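Local structure of BrkA translocator (Bordetella pertussis, 3QQ2) at residues T27-Q32 with D43-G48; Y105-L110 with S141-R146; P210-G215 with L244-D249. The protein forms, as the C-terminal translocator domain, an outer-membrane pore for export of its passenger domain, the mature protein inhibiting the classical complement pathway. The protein carries 1 engineered substitution. All coordinates share one frame; numbering follows the deposited sequence.

Interaction 1: T27-Q32 with D43-G48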
loop_
_atom_site.group_PDB
_atom_site.type_symbol
_atom_site.label_atom_id
_atom_site.label_comp_id
_atom_site.label_asym_id
_atom_site.label_seq_id
_atom_site.Cartn_x
_atom_site.Cartn_y
_atom_site.Cartn_z
ATOM N N THR A 27 -3.807 7.398 -33.771
ATOM C CA THR A 27 -2.953 7.666 -32.636
ATOM C C THR A 27 -3.470 8.898 -31.877
ATOM O O THR A 27 -4.323 9.625 -32.382
ATOM C CB THR A 27 -1.494 7.819 -33.073
ATOM O OG1 THR A 27 -0.702 8.059 -31.919
ATOM C CG2 THR A 27 -1.322 8.992 -34.035
ATOM N N PHE A 28 -2.969 9.118 -30.666
ATOM C CA PHE A 28 -3.374 10.266 -29.845
ATOM C C PHE A 28 -2.469 10.436 -28.649
ATOM O O PHE A 28 -1.788 9.492 -28.233
ATOM C CB PHE A 28 -4.806 10.116 -29.340
ATOM C CG PHE A 28 -4.983 9.025 -28.317
ATOM C CD1 PHE A 28 -5.102 7.692 -28.705
ATOM C CD2 PHE A 28 -5.043 9.323 -26.968
ATOM C CE1 PHE A 28 -5.265 6.682 -27.762
ATOM C CE2 PHE A 28 -5.210 8.307 -26.030
ATOM C CZ PHE A 28 -5.315 6.989 -26.433
ATOM N N SER A 29 -2.503 11.632 -28.074
ATOM C CA SER A 29 -1.658 11.973 -26.949
ATOM C C SER A 29 -2.149 13.248 -26.269
ATOM O O SER A 29 -2.294 14.279 -26.901
ATOM C CB SER A 29 -0.237 12.164 -27.436
ATOM O OG SER A 29 0.550 12.723 -26.417
ATOM N N GLU A 30 -2.391 13.190 -24.971
ATOM C CA GLU A 30 -3.009 14.314 -24.290
ATOM C C GLU A 30 -2.348 14.558 -22.959
ATOM O O GLU A 30 -2.252 13.632 -22.168
ATOM C CB GLU A 30 -4.483 13.994 -24.082
ATOM C CG GLU A 30 -5.202 14.920 -23.167
ATOM C CD GLU A 30 -6.695 14.792 -23.303
ATOM O OE1 GLU A 30 -7.245 15.265 -24.334
ATOM O OE2 GLU A 30 -7.321 14.229 -22.368
ATOM N N ARG A 31 -1.892 15.782 -22.694
ATOM C CA ARG A 31 -1.339 16.085 -21.364
ATOM C C ARG A 31 -2.344 16.690 -20.403
ATOM O O ARG A 31 -2.861 17.788 -20.625
ATOM C CB ARG A 31 -0.079 16.954 -21.405
ATOM C CG ARG A 31 0.605 17.024 -20.038
ATOM C CD ARG A 31 1.868 17.869 -20.063
ATOM N NE ARG A 31 2.537 17.889 -18.767
ATOM C CZ ARG A 31 3.119 16.826 -18.215
ATOM N NH1 ARG A 31 3.708 16.921 -17.024
ATOM N NH2 ARG A 31 3.108 15.654 -18.844
ATOM N N GLN A 32 -2.584 15.986 -19.305
ATOM C CA GLN A 32 -3.460 16.513 -18.278
ATOM C C GLN A 32 -2.646 17.060 -17.137
ATOM O O GLN A 32 -1.679 16.435 -16.708
ATOM C CB GLN A 32 -4.450 15.450 -17.825
ATOM C CG GLN A 32 -5.467 15.165 -18.925
ATOM C CD GLN A 32 -6.133 13.810 -18.834
ATOM O OE1 GLN A 32 -6.889 13.525 -17.892
ATOM N NE2 GLN A 32 -5.892 12.973 -19.841
ATOM N N ASP A 43 0.305 15.523 -12.825
ATOM C CA ASP A 43 0.285 15.714 -14.262
ATOM C C ASP A 43 0.504 14.378 -14.939
ATOM O O ASP A 43 1.460 13.672 -14.631
ATOM C CB ASP A 43 1.376 16.688 -14.680
ATOM C CG ASP A 43 1.115 18.097 -14.192
ATOM O OD1 ASP A 43 1.629 19.053 -14.827
ATOM O OD2 ASP A 43 0.393 18.256 -13.179
ATOM N N GLN A 44 -0.373 14.017 -15.858
ATOM C CA GLN A 44 -0.112 12.829 -16.613
ATOM C C GLN A 44 -0.148 13.079 -18.097
ATOM O O GLN A 44 -0.861 13.963 -18.584
ATOM C CB GLN A 44 -1.094 11.734 -16.239
ATOM C CG GLN A 44 -2.536 12.094 -16.511
ATOM C CD GLN A 44 -3.521 11.050 -16.044
ATOM O OE1 GLN A 44 -3.257 10.307 -15.091
ATOM N NE2 GLN A 44 -4.685 11.003 -16.699
ATOM N N THR A 45 0.651 12.291 -18.808
ATOM C CA THR A 45 0.599 12.231 -20.254
ATOM C C THR A 45 0.004 10.896 -20.642
ATOM O O THR A 45 0.586 9.859 -20.337
ATOM C CB THR A 45 1.984 12.353 -20.882
ATOM O OG1 THR A 45 2.604 13.558 -20.437
ATOM C CG2 THR A 45 1.863 12.407 -22.374
ATOM N N VAL A 46 -1.152 10.946 -21.309
ATOM C CA VAL A 46 -1.859 9.773 -21.831
ATOM C C VAL A 46 -1.627 9.634 -23.335
ATOM O O VAL A 46 -2.052 10.519 -24.097
ATOM C CB VAL A 46 -3.355 9.941 -21.658
ATOM C CG1 VAL A 46 -4.031 8.611 -21.780
ATOM C CG2 VAL A 46 -3.644 10.527 -20.329
ATOM N N SER A 47 -0.990 8.538 -23.771
ATOM C CA SER A 47 -0.761 8.301 -25.206
ATOM C C SER A 47 -1.388 7.016 -25.676
ATOM O O SER A 47 -1.408 6.066 -24.928
ATOM C CB SER A 47 0.725 8.264 -25.516
ATOM O OG SER A 47 1.203 9.569 -25.833
ATOM N N GLY A 48 -1.901 6.969 -26.904
ATOM C CA GLY A 48 -2.447 5.706 -27.424
ATOM C C GLY A 48 -2.383 5.401 -28.918
ATOM O O GLY A 48 -2.051 6.265 -29.741
#

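Interaction 2: Y105-L110 with S141-R146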
loop_
_atom_site.group_PDB
_atom_site.type_symbol
_atom_site.label_atom_id
_atom_site.label_comp_id
_atom_site.label_asym_id
_atom_site.label_seq_id
_atom_site.Cartn_x
_atom_site.Cartn_y
_atom_site.Cartn_z
ATOM N N TYR A 105 -25.778 11.312 -37.026
ATOM C CA TYR A 105 -24.870 10.195 -36.817
ATOM C C TYR A 105 -24.977 9.695 -35.396
ATOM O O TYR A 105 -25.405 10.422 -34.520
ATOM C CB TYR A 105 -23.427 10.577 -37.161
ATOM C CG TYR A 105 -22.687 11.427 -36.147
ATOM C CD1 TYR A 105 -23.014 12.781 -35.959
ATOM C CD2 TYR A 105 -21.628 10.899 -35.404
ATOM C CE1 TYR A 105 -22.318 13.596 -35.032
ATOM C CE2 TYR A 105 -20.928 11.692 -34.482
ATOM C CZ TYR A 105 -21.280 13.048 -34.300
ATOM O OH TYR A 105 -20.602 13.846 -33.393
ATOM N N LEU A 106 -24.628 8.441 -35.165
ATOM C CA LEU A 106 -24.344 8.011 -33.810
ATOM C C LEU A 106 -23.418 6.824 -33.755
ATOM O O LEU A 106 -23.564 5.888 -34.540
ATOM C CB LEU A 106 -25.619 7.788 -32.974
ATOM C CG LEU A 106 -26.846 6.934 -33.305
ATOM C CD1 LEU A 106 -26.540 5.464 -33.562
ATOM C CD2 LEU A 106 -27.769 7.068 -32.114
ATOM N N ASP A 107 -22.462 6.855 -32.835
ATOM C CA ASP A 107 -21.647 5.669 -32.598
ATOM C C ASP A 107 -21.739 5.227 -31.165
ATOM O O ASP A 107 -21.784 6.046 -30.241
ATOM C CB ASP A 107 -20.175 5.884 -32.935
ATOM C CG ASP A 107 -19.924 7.201 -33.588
ATOM O OD1 ASP A 107 -20.193 7.349 -34.799
ATOM O OD2 ASP A 107 -19.448 8.100 -32.880
ATOM N N THR A 108 -21.752 3.915 -31.000
ATOM C CA THR A 108 -21.555 3.307 -29.707
ATOM C C THR A 108 -20.339 2.404 -29.797
ATOM O O THR A 108 -20.111 1.791 -30.831
ATOM C CB THR A 108 -22.752 2.495 -29.278
ATOM O OG1 THR A 108 -22.483 1.955 -27.985
ATOM C CG2 THR A 108 -23.046 1.347 -30.273
ATOM N N VAL A 109 -19.543 2.344 -28.734
ATOM C CA VAL A 109 -18.298 1.582 -28.770
ATOM C C VAL A 109 -18.022 0.995 -27.404
ATOM O O VAL A 109 -18.149 1.679 -26.385
ATOM C CB VAL A 109 -17.091 2.431 -29.290
ATOM C CG1 VAL A 109 -17.559 3.525 -30.257
ATOM C CG2 VAL A 109 -16.318 3.051 -28.178
ATOM N N LEU A 110 -17.672 -0.284 -27.390
ATOM C CA LEU A 110 -17.428 -1.020 -26.157
ATOM C C LEU A 110 -15.980 -1.383 -26.150
ATOM O O LEU A 110 -15.484 -1.971 -27.114
ATOM C CB LEU A 110 -18.225 -2.313 -26.155
ATOM C CG LEU A 110 -18.825 -2.751 -24.825
ATOM C CD1 LEU A 110 -19.273 -4.195 -24.910
ATOM C CD2 LEU A 110 -17.873 -2.538 -23.642
ATOM N N SER A 141 -19.276 3.894 -24.628
ATOM C CA SER A 141 -19.695 5.248 -24.907
ATOM C C SER A 141 -20.701 5.250 -26.010
ATOM O O SER A 141 -20.753 4.351 -26.847
ATOM C CB SER A 141 -18.517 6.097 -25.319
ATOM O OG SER A 141 -18.074 5.662 -26.587
ATOM N N LEU A 142 -21.501 6.292 -25.996
ATOM C CA LEU A 142 -22.554 6.449 -26.953
ATOM C C LEU A 142 -22.541 7.910 -27.316
ATOM O O LEU A 142 -22.493 8.781 -26.446
ATOM C CB LEU A 142 -23.900 6.029 -26.358
ATOM C CG LEU A 142 -25.156 6.014 -27.233
ATOM C CD1 LEU A 142 -25.733 7.402 -27.303
ATOM C CD2 LEU A 142 -24.914 5.426 -28.633
ATOM N N GLU A 143 -22.575 8.160 -28.616
ATOM C CA GLU A 143 -22.363 9.474 -29.145
ATOM C C GLU A 143 -23.222 9.678 -30.349
ATOM O O GLU A 143 -23.379 8.773 -31.150
ATOM C CB GLU A 143 -20.928 9.580 -29.544
ATOM C CG GLU A 143 -20.625 10.768 -30.354
ATOM C CD GLU A 143 -19.211 10.713 -30.839
ATOM O OE1 GLU A 143 -18.986 10.990 -32.037
ATOM O OE2 GLU A 143 -18.328 10.360 -30.024
ATOM N N GLY A 144 -23.778 10.876 -30.463
ATOM C CA GLY A 144 -24.627 11.258 -31.597
ATOM C C GLY A 144 -24.532 12.744 -31.953
ATOM O O GLY A 144 -23.844 13.518 -31.267
ATOM N N GLY A 145 -25.218 13.150 -33.022
ATOM C CA GLY A 145 -25.182 14.539 -33.461
ATOM C C GLY A 145 -25.685 14.767 -34.871
ATOM O O GLY A 145 -25.945 13.821 -35.616
ATOM N N ARG A 146 -25.817 16.042 -35.228
ATOM C CA ARG A 146 -26.367 16.415 -36.514
ATOM C C ARG A 146 -25.507 17.420 -37.253
ATOM O O ARG A 146 -24.891 18.288 -36.641
ATOM C CB ARG A 146 -27.771 16.966 -36.344
ATOM C CG ARG A 146 -28.508 17.058 -37.647
ATOM C CD ARG A 146 -29.992 17.129 -37.428
ATOM N NE ARG A 146 -30.706 17.313 -38.686
ATOM C CZ ARG A 146 -31.987 17.653 -38.772
ATOM N NH1 ARG A 146 -32.710 17.842 -37.669
ATOM N NH2 ARG A 146 -32.546 17.798 -39.965
#

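Interaction 3: P210-G215 with L244-D249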
loop_
_atom_site.group_PDB
_atom_site.type_symbol
_atom_site.label_atom_id
_atom_site.label_comp_id
_atom_site.label_asym_id
_atom_site.label_seq_id
_atom_site.Cartn_x
_atom_site.Cartn_y
_atom_site.Cartn_z
ATOM N N PRO A 210 -11.453 21.678 -42.890
ATOM C CA PRO A 210 -11.132 22.270 -41.579
ATOM C C PRO A 210 -12.380 22.600 -40.811
ATOM O O PRO A 210 -13.454 22.697 -41.390
ATOM C CB PRO A 210 -10.425 23.580 -41.925
ATOM C CG PRO A 210 -10.139 23.486 -43.367
ATOM C CD PRO A 210 -11.188 22.619 -43.976
ATOM N N TYR A 211 -12.220 22.746 -39.501
ATOM C CA TYR A 211 -13.284 23.174 -38.575
ATOM C C TYR A 211 -12.601 23.628 -37.305
ATOM O O TYR A 211 -11.473 23.188 -37.011
ATOM C CB TYR A 211 -14.208 22.005 -38.227
ATOM C CG TYR A 211 -13.456 20.888 -37.533
ATOM C CD1 TYR A 211 -13.242 20.919 -36.161
ATOM C CD2 TYR A 211 -12.911 19.815 -38.263
ATOM C CE1 TYR A 211 -12.525 19.918 -35.541
ATOM C CE2 TYR A 211 -12.212 18.804 -37.639
ATOM C CZ TYR A 211 -12.030 18.863 -36.280
ATOM O OH TYR A 211 -11.339 17.877 -35.633
ATOM N N ALA A 212 -13.271 24.489 -36.550
ATOM C CA ALA A 212 -12.855 24.760 -35.189
ATOM C C ALA A 212 -13.957 24.279 -34.223
ATOM O O ALA A 212 -15.134 24.233 -34.594
ATOM C CB ALA A 212 -12.540 26.187 -35.028
ATOM N N ARG A 213 -13.571 23.887 -33.004
ATOM C CA ARG A 213 -14.464 23.106 -32.126
ATOM C C ARG A 213 -14.529 23.645 -30.721
ATOM O O ARG A 213 -13.486 23.863 -30.105
ATOM C CB ARG A 213 -14.012 21.633 -32.052
ATOM C CG ARG A 213 -15.188 20.625 -31.956
ATOM C CD ARG A 213 -14.800 19.222 -31.501
ATOM N NE ARG A 213 -14.369 19.237 -30.096
ATOM C CZ ARG A 213 -15.147 18.972 -29.043
ATOM N NH1 ARG A 213 -16.425 18.644 -29.207
ATOM N NH2 ARG A 213 -14.638 19.024 -27.817
ATOM N N LEU A 214 -15.743 23.832 -30.205
ATOM C CA LEU A 214 -15.919 24.211 -28.805
ATOM C C LEU A 214 -16.657 23.136 -28.057
ATOM O O LEU A 214 -17.690 22.654 -28.529
ATOM C CB LEU A 214 -16.699 25.506 -28.665
ATOM C CG LEU A 214 -17.220 25.807 -27.251
ATOM C CD1 LEU A 214 -16.241 26.641 -26.426
ATOM C CD2 LEU A 214 -18.543 26.500 -27.357
ATOM N N GLY A 215 -16.145 22.786 -26.879
ATOM C CA GLY A 215 -16.726 21.703 -26.099
ATOM C C GLY A 215 -16.757 21.884 -24.600
ATOM O O GLY A 215 -15.884 22.508 -24.013
ATOM N N LEU A 244 -11.455 23.881 -26.390
ATOM C CA LEU A 244 -11.287 24.640 -27.633
ATOM C C LEU A 244 -10.212 23.973 -28.455
ATOM O O LEU A 244 -9.121 23.681 -27.953
ATOM C CB LEU A 244 -10.831 26.070 -27.342
ATOM C CG LEU A 244 -11.860 27.125 -26.936
ATOM C CD1 LEU A 244 -12.942 27.271 -28.006
ATOM C CD2 LEU A 244 -12.465 26.807 -25.580
ATOM N N GLY A 245 -10.512 23.745 -29.724
ATOM C CA GLY A 245 -9.582 23.062 -30.602
ATOM C C GLY A 245 -9.968 23.252 -32.043
ATOM O O GLY A 245 -10.972 23.901 -32.347
ATOM N N ALA A 246 -9.167 22.677 -32.928
ATOM C CA ALA A 246 -9.365 22.812 -34.353
ATOM C C ALA A 246 -8.823 21.564 -35.009
ATOM O O ALA A 246 -7.861 20.977 -34.512
ATOM C CB ALA A 246 -8.618 24.011 -34.849
ATOM N N GLY A 247 -9.429 21.159 -36.119
ATOM C CA GLY A 247 -8.914 20.034 -36.884
ATOM C C GLY A 247 -9.046 20.165 -38.387
ATOM O O GLY A 247 -9.664 21.100 -38.899
ATOM N N VAL A 248 -8.443 19.224 -39.100
ATOM C CA VAL A 248 -8.695 19.067 -40.533
ATOM C C VAL A 248 -8.907 17.613 -40.855
ATOM O O VAL A 248 -8.122 16.768 -40.422
ATOM C CB VAL A 248 -7.534 19.535 -41.415
ATOM C CG1 VAL A 248 -8.046 20.613 -42.353
ATOM C CG2 VAL A 248 -6.372 20.060 -40.592
ATOM N N ASP A 249 -9.970 17.320 -41.600
ATOM C CA ASP A 249 -10.188 15.955 -42.098
ATOM C C ASP A 249 -10.138 15.992 -43.606
ATOM O O ASP A 249 -10.982 16.614 -44.204
ATOM C CB ASP A 249 -11.533 15.340 -41.652
ATOM C CG ASP A 249 -12.052 15.922 -40.360
ATOM O OD1 ASP A 249 -12.310 17.144 -40.367
ATOM O OD2 ASP A 249 -12.239 15.190 -39.357
#

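Interaction 1: T27-Q32 with D43-G48
F28 and G48 make a mortise-tenon joint, an aromatic ring laid over a glycine of the next strand, in the antiparallel hairpin of strands 21-34 and 42-57. The ring spreads across the glycine backbone: G48 N sits centrally over one face, 3.4 Å from the ring plane, while S47 C lies on the same face nearer the rim. What puts it there is the first torsion (chi1 69°), which sets CG in the cleft between the residue's own N and C and turns the ring across to the neighbouring strand. G48 O takes two donors from one end of 27-32: F28 N at 3.1 Å and the hydroxyl T27 OG1, also 3.1 Å away and almost in line with the carbonyl. E30 and V46, then Q32 and Q44, continue the pairing with reciprocal backbone bonds.

F28, E30, Q32, Q44 and V46 share the face turned into the barrel. There the side chains of Q32 and Q44 run alongside each other in the same direction, their amide planes 77° apart and OE1 of Q32 3.6 Å from NE2 of Q44. NE2 of Q32 also passes 3.4 Å from CG2 of V46. The carboxylate of E30 looks to the other neighbouring strand, where OE1 is hydrogen-bonded to S275.

On the face of S29, R31, T45 and S47, the extended R31 side chain reaches over to the second strand. Its NH2 comes to T45 OG1 at the guanidinium edge, and its NH1 makes a long salt bridge to D43 OD1 (3.7 Å). S29 OG and S47 OG are joined by a weak hydrogen bond. An inward-facing aromatic seated on a glycine in this way is a recurrent joint of transmembrane beta barrels, including those of autotransporters.

Interaction 2: Y105-L110 with S141-R146
Y105-L110 and S141-R146 run antiparallel, their axes 4.5 Å apart at the closest, with Y105-G145, D107-E143 and V109-S141 as the hydrogen-bonded pairs. S141 O is gripped twice, by V109 N at 3.0 Å and by T108 OG1 at 3.2 Å, the hydroxyl coming in tilted from the carbonyl plane.

The Y105 ring lies across G144 and G145: G144 C sits over one face toward the rim, and CE1 is 3.4 Å from G145 CA. Its first torsion (chi1 77°) swings the ring over the glycines and brings its other edge to E143, whose OE1 lies in the ring plane 3.2 Å from CE2, with the carboxylate turned 81° to the ring. D107 and E143 then lie side by side, pointing into the barrel, and the model places D107 OD2 close to E143 OE1, like-charged groups with no hydrogen bond assigned between them. On the outward face, CD2 of L142 packs 3.7 Å from CB of T108.

E161 brings a further carboxylate close to E143; such a gathering of acidic groups on the inner wall would probably raise the pKa of at least one of them or draw in a cation.

Interaction 3: P210-G215 with L244-D249
R213 N gives the shortest bond of this contact, 2.7 Å to G245 O, and G245 N returns a bond to R213 O. Two residues along, Y211 and G247 are paired in the same reciprocal way, so the strand segments are tied at two hydrogen-bonded pairs with A212 and A246 between them.

The side chain of Y211 carries the inner face. Its chi1 of 61° tips the ring toward strand 241-252 as it rises from the wall, and so brings it over G247. G247 CA makes a CH-pi contact, 3.8 Å from the ring centroid and 30° off its normal; G247 N lies over the same face, toward the rim. D249 arrives differently, at the ring's edge: OD1 lies in the ring plane, 3.2 Å from CE2, and the carboxylate is turned 32° from the ring. R195 ties the two together, as the cation-pi partner of Y211 and in a weak, long ion pair with D249. R213, bent at its third torsion, carries its guanidinium away from 244-249 to a hydrogen bond with Q159 and a salt bridge with E263.

The outward face is apolar and lies on the surface, where it probably meets lipid. CG of P210 touches CG1 of V248 at 3.7 Å. CD1 of L214 and CD1 of L244 are equally close, the two leucines lying alongside and pointing the same way, while between these pairs the methyls of A212 and A246 approach to only 4.5 Å.

Strand 207-221 is bonded on its other side to strand 186-201, through A212 with F196 and L214 with L194. Strand 241-252 in turn pairs with strand 256-267, through L244 with Y264 and A246 with Y262, so the contact is one seam in the continuous barrel wall.

How the interactions relate
The three contacts are separate seams in the wall of the autotransporter barrel, and none touches another. Interactions 1 and 2 are farthest apart, about 22 Å between centres; interaction 3 lies about 18 Å from each, again between centres. Between nearest atoms, interactions 2 and 3 come within about 8 Å of each other. Q159 links interactions 2 and 3: it touches Y105 and accepts a hydrogen bond from R213. In each seam an inward aromatic leans onto glycine backbone of the next strand: F28 at G48, Y211 at G247, and Y105 across G144 and G145. Together with charged and amide groups, these rings line the pore.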